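Local structure of extracellular ligand-binding receptor (Rhodopseudomonas palustris, 3SG0) at residues D281-A289 against L350-N358; K288-K296 against P304-W312. The protein probably serves as the solute-binding component of a transport system for lignin-derived aromatic acids, and holds benzoyl-formic acid in its ligand pocket. One frame throughout, in Å; residues are numbered along the deposited sequence. Where two conformers were deposited one is given.

Interaction 1 of 2, residues D281-A289 against L350-N358; sequences DSPFRKVKA and LALNNGLSN
The rim of the F284 ring meets the turn between strands 350-352 and 355-357, its CD1 3.4 Å from the carbonyl O of L352. That oxygen lies in the ring plane, at the edge, where the aromatic C-H bonds offer it a weakly positive border. F284 CE1 continues along the same edge to the backbone of G355, with G355 C 3.7 Å away. With CG anti to its own carbonyl carbon (chi1 -66°), F284 carries its ring out from the first turn of helix 283-298, which S282 N-caps by accepting from F284 N. The partner is a beta hairpin: L352 to G355 form a type I turn closing two short antiparallel strands, and helix 283-289 passes strand 350-352 at 60° with an axis separation of 7.9 Å. One helical turn on from F284, V287 packs against the strand end, its CG1 3.5 Å from A351 O. N353, in the turn, slides past V287 in the opposite direction and presents its amide to the helix. N353 ND2 gives a weak hydrogen bond to V287 O (3.3 Å), and its stronger partner is D313 OD1 on helix 306-328. N353 OD1 presses close to the K288 backbone, 3.0 Å from K288 CA, and accepts a hydrogen bond from a water that also donates to F284 O. Both ends of the amide are thus engaged, which should fix its rotation. K288 crosses N353 at about a right angle before its extended chain leads off to a salt bridge with E276. Towards the start of the helix, A351 CB rests 4.0 Å from P283 CB.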
loop_
_atom_site.group_PDB
_atom_site.type_symbol
_atom_site.label_atom_id
_atom_site.label_comp_id
_atom_site.label_asym_id
_atom_site.label_seq_id
_atom_site.Cartn_x
_atom_site.Cartn_y
_atom_site.Cartn_z
ATOM N N ASP A 281 19.841 15.566 2.557
ATOM C CA ASP A 281 19.731 15.761 1.112
ATOM C C ASP A 281 19.315 14.498 0.360
ATOM O O ASP A 281 19.400 14.439 -0.860
ATOM C CB ASP A 281 21.019 16.356 0.529
ATOM C CG ASP A 281 22.237 15.498 0.797
ATOM O OD1 ASP A 281 22.172 14.601 1.657
ATOM O OD2 ASP A 281 23.280 15.743 0.153
ATOM N N SER A 282 18.824 13.497 1.086
ATOM C CA SER A 282 18.366 12.272 0.432
ATOM C C SER A 282 17.213 12.551 -0.518
ATOM O O SER A 282 16.304 13.314 -0.179
ATOM C CB SER A 282 17.907 11.245 1.457
ATOM O OG SER A 282 17.214 10.182 0.811
ATOM N N PRO A 283 17.223 11.917 -1.704
ATOM C CA PRO A 283 16.086 12.084 -2.611
ATOM C C PRO A 283 14.765 11.702 -1.945
ATOM O O PRO A 283 13.725 12.268 -2.282
ATOM C CB PRO A 283 16.407 11.116 -3.751
ATOM C CG PRO A 283 17.895 11.086 -3.786
ATOM C CD PRO A 283 18.315 11.152 -2.334
ATOM N N PHE A 284 14.791 10.761 -1.008
ATOM C CA PHE A 284 13.548 10.348 -0.363
ATOM C C PHE A 284 12.976 11.452 0.513
ATOM O O PHE A 284 11.759 11.569 0.651
ATOM C CB PHE A 284 13.721 9.055 0.430
ATOM C CG PHE A 284 14.013 7.859 -0.433
ATOM C CD1 PHE A 284 13.115 7.459 -1.416
ATOM C CD2 PHE A 284 15.180 7.132 -0.263
ATOM C CE1 PHE A 284 13.380 6.362 -2.216
ATOM C CE2 PHE A 284 15.450 6.031 -1.067
ATOM C CZ PHE A 284 14.541 5.647 -2.039
ATOM N N ARG A 285 13.832 12.270 1.108
ATOM C CA ARG A 285 13.319 13.381 1.906
ATOM C C ARG A 285 12.749 14.475 1.011
ATOM O O ARG A 285 11.756 15.116 1.354
ATOM C CB ARG A 285 14.388 13.899 2.869
ATOM C CG ARG A 285 14.828 12.806 3.828
ATOM C CD ARG A 285 15.656 13.326 4.962
ATOM N NE ARG A 285 14.820 13.998 5.944
ATOM C CZ ARG A 285 15.274 14.446 7.105
ATOM N NH1 ARG A 285 16.549 14.278 7.419
ATOM N NH2 ARG A 285 14.454 15.053 7.953
ATOM N N LYS A 286 13.353 14.661 -0.156
ATOM C CA LYS A 286 12.887 15.661 -1.105
ATOM C C LYS A 286 11.504 15.313 -1.649
ATOM O O LYS A 286 10.608 16.161 -1.697
ATOM C CB LYS A 286 13.881 15.803 -2.258
ATOM C CG LYS A 286 13.450 16.781 -3.341
ATOM C CD LYS A 286 14.457 16.797 -4.485
ATOM C CE LYS A 286 13.895 17.480 -5.725
ATOM N NZ LYS A 286 14.383 18.878 -5.884
ATOM N N VAL A 287 11.322 14.064 -2.059
ATOM C CA VAL A 287 10.038 13.675 -2.628
ATOM C C VAL A 287 8.952 13.635 -1.561
ATOM O O VAL A 287 7.773 13.825 -1.869
ATOM C CB VAL A 287 10.114 12.356 -3.438
ATOM C CG1 VAL A 287 11.144 12.486 -4.550
ATOM C CG2 VAL A 287 10.425 11.163 -2.542
ATOM N N LYS A 288 9.339 13.408 -0.310
ATOM C CA LYS A 288 8.383 13.467 0.785
ATOM C C LYS A 288 7.945 14.903 1.042
ATOM O O LYS A 288 6.758 15.165 1.245
ATOM C CB LYS A 288 8.953 12.829 2.053
ATOM C CG LYS A 288 7.987 12.849 3.229
ATOM C CD LYS A 288 8.477 11.987 4.393
ATOM C CE LYS A 288 7.451 11.950 5.511
ATOM N NZ LYS A 288 7.854 11.020 6.595
ATOM N N ALA A 289 8.893 15.834 1.018
ATOM C CA ALA A 289 8.569 17.233 1.265
ATOM C C ALA A 289 7.604 17.770 0.216
ATOM O O ALA A 289 6.711 18.547 0.543
ATOM C CB ALA A 289 9.836 18.075 1.324
ATOM N N LEU A 350 13.418 6.145 -10.763
ATOM C CA LEU A 350 12.577 7.182 -10.181
ATOM C C LEU A 350 12.441 7.012 -8.680
ATOM O O LEU A 350 11.895 6.010 -8.214
ATOM C CB LEU A 350 11.197 7.148 -10.836
ATOM C CG LEU A 350 10.190 8.185 -10.337
ATOM C CD1 LEU A 350 10.664 9.608 -10.605
ATOM C CD2 LEU A 350 8.824 7.935 -10.962
ATOM N N ALA A 351 12.918 7.987 -7.916
ATOM C CA ALA A 351 12.725 7.964 -6.476
ATOM C C ALA A 351 11.302 8.390 -6.154
ATOM O O ALA A 351 10.923 9.539 -6.387
ATOM C CB ALA A 351 13.726 8.882 -5.785
ATOM N N LEU A 352 10.515 7.450 -5.646
ATOM C CA LEU A 352 9.174 7.721 -5.142
ATOM C C LEU A 352 9.220 7.651 -3.624
ATOM O O LEU A 352 10.184 7.154 -3.048
ATOM C CB LEU A 352 8.195 6.663 -5.670
ATOM C CG LEU A 352 7.943 6.659 -7.180
ATOM C CD1 LEU A 352 7.063 5.494 -7.569
ATOM C CD2 LEU A 352 7.318 7.982 -7.639
ATOM N N ASN A 353 8.169 8.119 -2.964
ATOM C CA ASN A 353 8.066 7.933 -1.523
ATOM C C ASN A 353 8.049 6.468 -1.127
ATOM O O ASN A 353 8.459 6.094 -0.027
ATOM C CB ASN A 353 6.833 8.643 -1.003
ATOM C CG ASN A 353 7.009 10.130 -1.013
ATOM O OD1 ASN A 353 7.597 10.687 -0.086
ATOM N ND2 ASN A 353 6.555 10.789 -2.075
ATOM N N ASN A 354 7.580 5.633 -2.052
ATOM C CA ASN A 354 7.502 4.200 -1.847
ATOM C C ASN A 354 8.808 3.458 -2.114
ATOM O O ASN A 354 8.902 2.272 -1.798
ATOM C CB ASN A 354 6.371 3.618 -2.709
ATOM C CG ASN A 354 5.031 3.656 -2.007
ATOM O OD1 ASN A 354 4.752 2.805 -1.165
ATOM N ND2 ASN A 354 4.190 4.624 -2.349
ATOM N N GLY A 355 9.799 4.128 -2.695
ATOM C CA GLY A 355 11.068 3.482 -2.993
ATOM C C GLY A 355 11.604 3.880 -4.348
ATOM O O GLY A 355 11.043 4.746 -5.025
ATOM N N LEU A 356 12.709 3.250 -4.734
ATOM C CA LEU A 356 13.318 3.489 -6.038
ATOM C C LEU A 356 12.683 2.571 -7.067
ATOM O O LEU A 356 12.835 1.345 -7.007
ATOM C CB LEU A 356 14.831 3.273 -5.988
ATOM C CG LEU A 356 15.561 3.533 -7.310
ATOM C CD1 LEU A 356 15.458 4.995 -7.715
ATOM C CD2 LEU A 356 17.021 3.118 -7.203
ATOM N N SER A 357 11.976 3.180 -8.011
ATOM C CA SER A 357 11.118 2.459 -8.933
ATOM C C SER A 357 11.713 2.338 -10.333
ATOM O O SER A 357 12.107 3.337 -10.942
ATOM C CB SER A 357 9.793 3.203 -8.997
ATOM O OG SER A 357 8.938 2.650 -9.982
ATOM N N ASN A 358 11.733 1.108 -10.839
ATOM C CA ASN A 358 12.168 0.808 -12.196
ATOM C C ASN A 358 11.148 -0.109 -12.847
ATOM O O ASN A 358 11.104 -1.298 -12.559
ATOM C CB ASN A 358 13.541 0.127 -12.181
ATOM C CG ASN A 358 14.666 1.104 -11.987
ATOM O OD1 ASN A 358 15.015 1.846 -12.900
ATOM N ND2 ASN A 358 15.240 1.114 -10.800
HETATM O O HOH W 1 9.845 9.410 1.218
#

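Interaction 2 of 2, residues K288-K296 against P304-W312; sequences KARFVDAYK and PTIFGVHLW. With 173 (benzoyl-formic acid), chain B.
Behind two residues of the benzoyl-formic acid pocket, F307 and H310, the other side of their helix, with the loop residue P304 just before it, packs on helix 283-298, where F291 meets P304 and W312. F291 CB stands almost squarely over the five-membered ring of W312, a CH-pi contact 3.7 Å from the centroid, while the two ring planes are turned 53° apart. CG lies opposite the backbone N of F291 (chi1 165°), which swings the phenyl group between V309 and P304: V309 CG2 sits over one face, 3.8 Å from the ring centroid, and P304 CG comes within 3.4 Å of F291 CE2. P304 CB also lies over the centre of the Y295 ring in a CH-pi contact, 3.4 Å from its centroid. Y295 OH reaches the P304-T305 corner through a water that accepts from T305 N. Farther along W312, A294 CB touches W312 CH2 at 3.6 Å; in the conformer given, the R290 chain bends at chi3 and W312 CZ2 lies over one face of the guanidinium. On the ligand side, F307 CE2 is 3.7 Å from C3 of benzoyl-formic acid. Helices 288-296 and 306-312 cross at 102°, with F272 of helix 271-274 against F291 and helix 41-50 against Y295.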
loop_
_atom_site.group_PDB
_atom_site.type_symbol
_atom_site.label_atom_id
_atom_site.label_comp_id
_atom_site.label_asym_id
_atom_site.label_seq_id
_atom_site.Cartn_x
_atom_site.Cartn_y
_atom_site.Cartn_z
ATOM N N LYS A 288 9.339 13.408 -0.310
ATOM C CA LYS A 288 8.383 13.467 0.785
ATOM C C LYS A 288 7.945 14.903 1.042
ATOM O O LYS A 288 6.758 15.165 1.245
ATOM C CB LYS A 288 8.953 12.829 2.053
ATOM C CG LYS A 288 7.987 12.849 3.229
ATOM C CD LYS A 288 8.477 11.987 4.393
ATOM C CE LYS A 288 7.451 11.950 5.511
ATOM N NZ LYS A 288 7.854 11.020 6.595
ATOM N N ALA A 289 8.893 15.834 1.018
ATOM C CA ALA A 289 8.569 17.233 1.265
ATOM C C ALA A 289 7.604 17.770 0.216
ATOM O O ALA A 289 6.711 18.547 0.543
ATOM C CB ALA A 289 9.836 18.075 1.324
ATOM N N ARG A 290 7.769 17.373 -1.039
ATOM C CA ARG A 290 6.867 17.817 -2.100
ATOM C C ARG A 290 5.429 17.417 -1.784
ATOM O O ARG A 290 4.496 18.213 -1.924
ATOM C CB ARG A 290 7.277 17.232 -3.453
ATOM C CG ARG A 290 8.529 17.839 -4.053
ATOM C CD ARG A 290 8.714 17.389 -5.495
ATOM N NE ARG A 290 7.569 17.744 -6.330
ATOM C CZ ARG A 290 6.685 16.873 -6.806
ATOM N NH1 ARG A 290 6.812 15.580 -6.540
ATOM N NH2 ARG A 290 5.675 17.293 -7.556
ATOM N N PHE A 291 5.246 16.169 -1.363
ATOM C CA PHE A 291 3.928 15.671 -0.996
ATOM C C PHE A 291 3.392 16.365 0.246
ATOM O O PHE A 291 2.263 16.862 0.254
ATOM C CB PHE A 291 3.997 14.163 -0.762
ATOM C CG PHE A 291 2.807 13.594 -0.035
ATOM C CD1 PHE A 291 1.535 13.657 -0.582
ATOM C CD2 PHE A 291 2.972 12.963 1.189
ATOM C CE1 PHE A 291 0.452 13.106 0.085
ATOM C CE2 PHE A 291 1.902 12.407 1.851
ATOM C CZ PHE A 291 0.635 12.479 1.303
ATOM N N VAL A 292 4.199 16.406 1.300
ATOM C CA VAL A 292 3.750 16.981 2.564
ATOM C C VAL A 292 3.367 18.452 2.397
ATOM O O VAL A 292 2.333 18.897 2.905
ATOM C CB VAL A 292 4.817 16.813 3.674
ATOM C CG1 VAL A 292 4.480 17.667 4.893
ATOM C CG2 VAL A 292 4.962 15.336 4.052
ATOM N N ASP A 293 4.185 19.202 1.672
ATOM C CA ASP A 293 3.902 20.616 1.478
ATOM C C ASP A 293 2.590 20.811 0.731
ATOM O O ASP A 293 1.771 21.654 1.101
ATOM C CB ASP A 293 5.046 21.302 0.726
ATOM C CG ASP A 293 6.332 21.362 1.535
ATOM O OD1 ASP A 293 6.292 21.082 2.751
ATOM O OD2 ASP A 293 7.384 21.702 0.950
ATOM N N ALA A 294 2.386 20.035 -0.325
ATOM C CA ALA A 294 1.164 20.159 -1.106
ATOM C C ALA A 294 -0.048 19.724 -0.291
ATOM O O ALA A 294 -1.097 20.366 -0.327
ATOM C CB ALA A 294 1.266 19.356 -2.386
ATOM N N TYR A 295 0.094 18.634 0.455
ATOM C CA TYR A 295 -1.000 18.136 1.273
ATOM C C TYR A 295 -1.386 19.147 2.348
ATOM O O TYR A 295 -2.570 19.438 2.546
ATOM C CB TYR A 295 -0.615 16.807 1.913
ATOM C CG TYR A 295 -1.707 16.161 2.727
ATOM C CD1 TYR A 295 -2.479 15.130 2.196
ATOM C CD2 TYR A 295 -1.957 16.564 4.041
ATOM C CE1 TYR A 295 -3.463 14.520 2.946
ATOM C CE2 TYR A 295 -2.940 15.957 4.796
ATOM C CZ TYR A 295 -3.692 14.937 4.242
ATOM O OH TYR A 295 -4.670 14.306 4.967
ATOM N N LYS A 296 -0.391 19.681 3.050
ATOM C CA LYS A 296 -0.657 20.678 4.082
ATOM C C LYS A 296 -1.362 21.902 3.504
ATOM O O LYS A 296 -2.296 22.430 4.112
ATOM C CB LYS A 296 0.634 21.079 4.802
ATOM C CG LYS A 296 1.128 20.022 5.779
ATOM C CD LYS A 296 2.337 20.497 6.565
ATOM C CE LYS A 296 2.710 19.494 7.645
ATOM N NZ LYS A 296 3.823 19.997 8.495
ATOM N N PRO A 304 -0.033 14.760 6.556
ATOM C CA PRO A 304 -0.605 13.534 6.000
ATOM C C PRO A 304 -0.026 12.296 6.662
ATOM O O PRO A 304 1.036 12.352 7.291
ATOM C CB PRO A 304 -0.143 13.581 4.547
ATOM C CG PRO A 304 1.190 14.261 4.622
ATOM C CD PRO A 304 1.045 15.307 5.712
ATOM N N THR A 305 -0.727 11.180 6.506
ATOM C CA THR A 305 -0.142 9.878 6.790
ATOM C C THR A 305 0.271 9.215 5.476
ATOM O O THR A 305 -0.087 9.668 4.378
ATOM C CB THR A 305 -1.099 8.975 7.569
ATOM O OG1 THR A 305 -2.210 8.641 6.726
ATOM C CG2 THR A 305 -1.596 9.679 8.831
ATOM N N ILE A 306 1.029 8.135 5.590
ATOM C CA ILE A 306 1.641 7.520 4.428
ATOM C C ILE A 306 0.626 7.116 3.362
ATOM O O ILE A 306 0.923 7.143 2.168
ATOM C CB ILE A 306 2.483 6.287 4.823
ATOM C CG1 ILE A 306 3.341 5.824 3.649
ATOM C CG2 ILE A 306 1.598 5.164 5.346
ATOM C CD1 ILE A 306 4.315 4.716 4.013
ATOM N N PHE A 307 -0.581 6.728 3.762
ATOM C CA PHE A 307 -1.502 6.179 2.776
ATOM C C PHE A 307 -1.883 7.173 1.694
ATOM O O PHE A 307 -2.138 6.778 0.562
ATOM C CB PHE A 307 -2.675 5.474 3.456
ATOM C CG PHE A 307 -2.214 4.306 4.252
ATOM C CD1 PHE A 307 -2.069 4.381 5.631
ATOM C CD2 PHE A 307 -1.790 3.161 3.600
ATOM C CE1 PHE A 307 -1.553 3.303 6.342
ATOM C CE2 PHE A 307 -1.272 2.089 4.310
ATOM C CZ PHE A 307 -1.149 2.161 5.677
ATOM N N GLY A 308 -1.872 8.465 2.016
ATOM C CA GLY A 308 -2.110 9.475 1.002
ATOM C C GLY A 308 -1.028 9.480 -0.070
ATOM O O GLY A 308 -1.273 9.817 -1.236
ATOM N N VAL A 309 0.187 9.107 0.320
ATOM C CA VAL A 309 1.302 9.123 -0.617
ATOM C C VAL A 309 1.159 8.041 -1.681
ATOM O O VAL A 309 1.776 8.131 -2.736
ATOM C CB VAL A 309 2.679 9.079 0.100
ATOM C CG1 VAL A 309 3.249 7.661 0.151
ATOM C CG2 VAL A 309 3.653 10.018 -0.599
ATOM N N HIS A 310 0.334 7.033 -1.432
ATOM C CA HIS A 310 0.106 6.013 -2.456
ATOM C C HIS A 310 -0.683 6.605 -3.612
ATOM O O HIS A 310 -0.484 6.216 -4.768
ATOM C CB HIS A 310 -0.535 4.776 -1.825
ATOM C CG HIS A 310 0.345 4.203 -0.773
ATOM N ND1 HIS A 310 -0.071 3.479 0.328
ATOM C CD2 HIS A 310 1.685 4.329 -0.663
ATOM C CE1 HIS A 310 0.991 3.173 1.061
ATOM N NE2 HIS A 310 2.064 3.672 0.475
ATOM N N LEU A 311 -1.549 7.570 -3.321
ATOM C CA LEU A 311 -2.214 8.321 -4.383
ATOM C C LEU A 311 -1.215 9.284 -5.033
ATOM O O LEU A 311 -1.097 9.352 -6.259
ATOM C CB LEU A 311 -3.426 9.072 -3.833
ATOM C CG LEU A 311 -4.150 9.980 -4.829
ATOM C CD1 LEU A 311 -4.520 9.251 -6.112
ATOM C CD2 LEU A 311 -5.379 10.581 -4.168
ATOM N N TRP A 312 -0.476 10.016 -4.206
ATOM C CA TRP A 312 0.490 10.985 -4.710
ATOM C C TRP A 312 1.503 10.348 -5.673
ATOM O O TRP A 312 1.707 10.841 -6.788
ATOM C CB TRP A 312 1.214 11.644 -3.538
ATOM C CG TRP A 312 2.181 12.709 -3.939
ATOM C CD1 TRP A 312 3.515 12.561 -4.142
ATOM C CD2 TRP A 312 1.886 14.087 -4.188
ATOM N NE1 TRP A 312 4.077 13.761 -4.502
ATOM C CE2 TRP A 312 3.098 14.718 -4.532
ATOM C CE3 TRP A 312 0.717 14.853 -4.139
ATOM C CZ2 TRP A 312 3.174 16.077 -4.839
ATOM C CZ3 TRP A 312 0.798 16.203 -4.442
ATOM C CH2 TRP A 312 2.016 16.798 -4.787
HETATM O O1B 173 B . -3.359 -4.202 0.349
HETATM C C1 173 B . -4.039 -4.152 1.339
HETATM O O1A 173 B . -5.188 -4.916 1.514
HETATM C C2 173 B . -3.551 -3.423 2.562
HETATM O O2 173 B . -4.082 -3.590 3.619
HETATM C C1G 173 B . -2.429 -2.450 2.375
HETATM C C2D 173 B . -2.477 -1.481 1.198
HETATM C C2E 173 B . -1.338 -0.506 0.977
HETATM C C3 173 B . -0.148 -0.523 1.935
HETATM C C1E 173 B . -0.126 -1.517 3.112
HETATM C C1D 173 B . -1.267 -2.485 3.348
HETATM O O HOH W 2 -3.441 11.779 5.676
#

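The two contacts lie about 12 Å apart, centre to centre, on the same side of the chain's centre. Both use helix 283-298: interaction 1 takes its N-terminal part, interaction 2 the next turns, and K288 and A289 belong to both. Along the chain, 304-312 falls between 281-289 and 350-358, so interaction 2 is nested inside the loop that interaction 1 closes. The hairpin and helix 306-328 also touch directly, N353 ND2 lying 3.3 Å from V309 CG2. Helix 283-298, helix 306-328 and the hairpin thus form one packed unit, whose helix 306-328 contributes F307 and H310 to the benzoyl-formic acid pocket. The unit also carries R290 and T316, which bind 3-hydroxypyruvate in a crystal structure of this protein, a ligand not bound here.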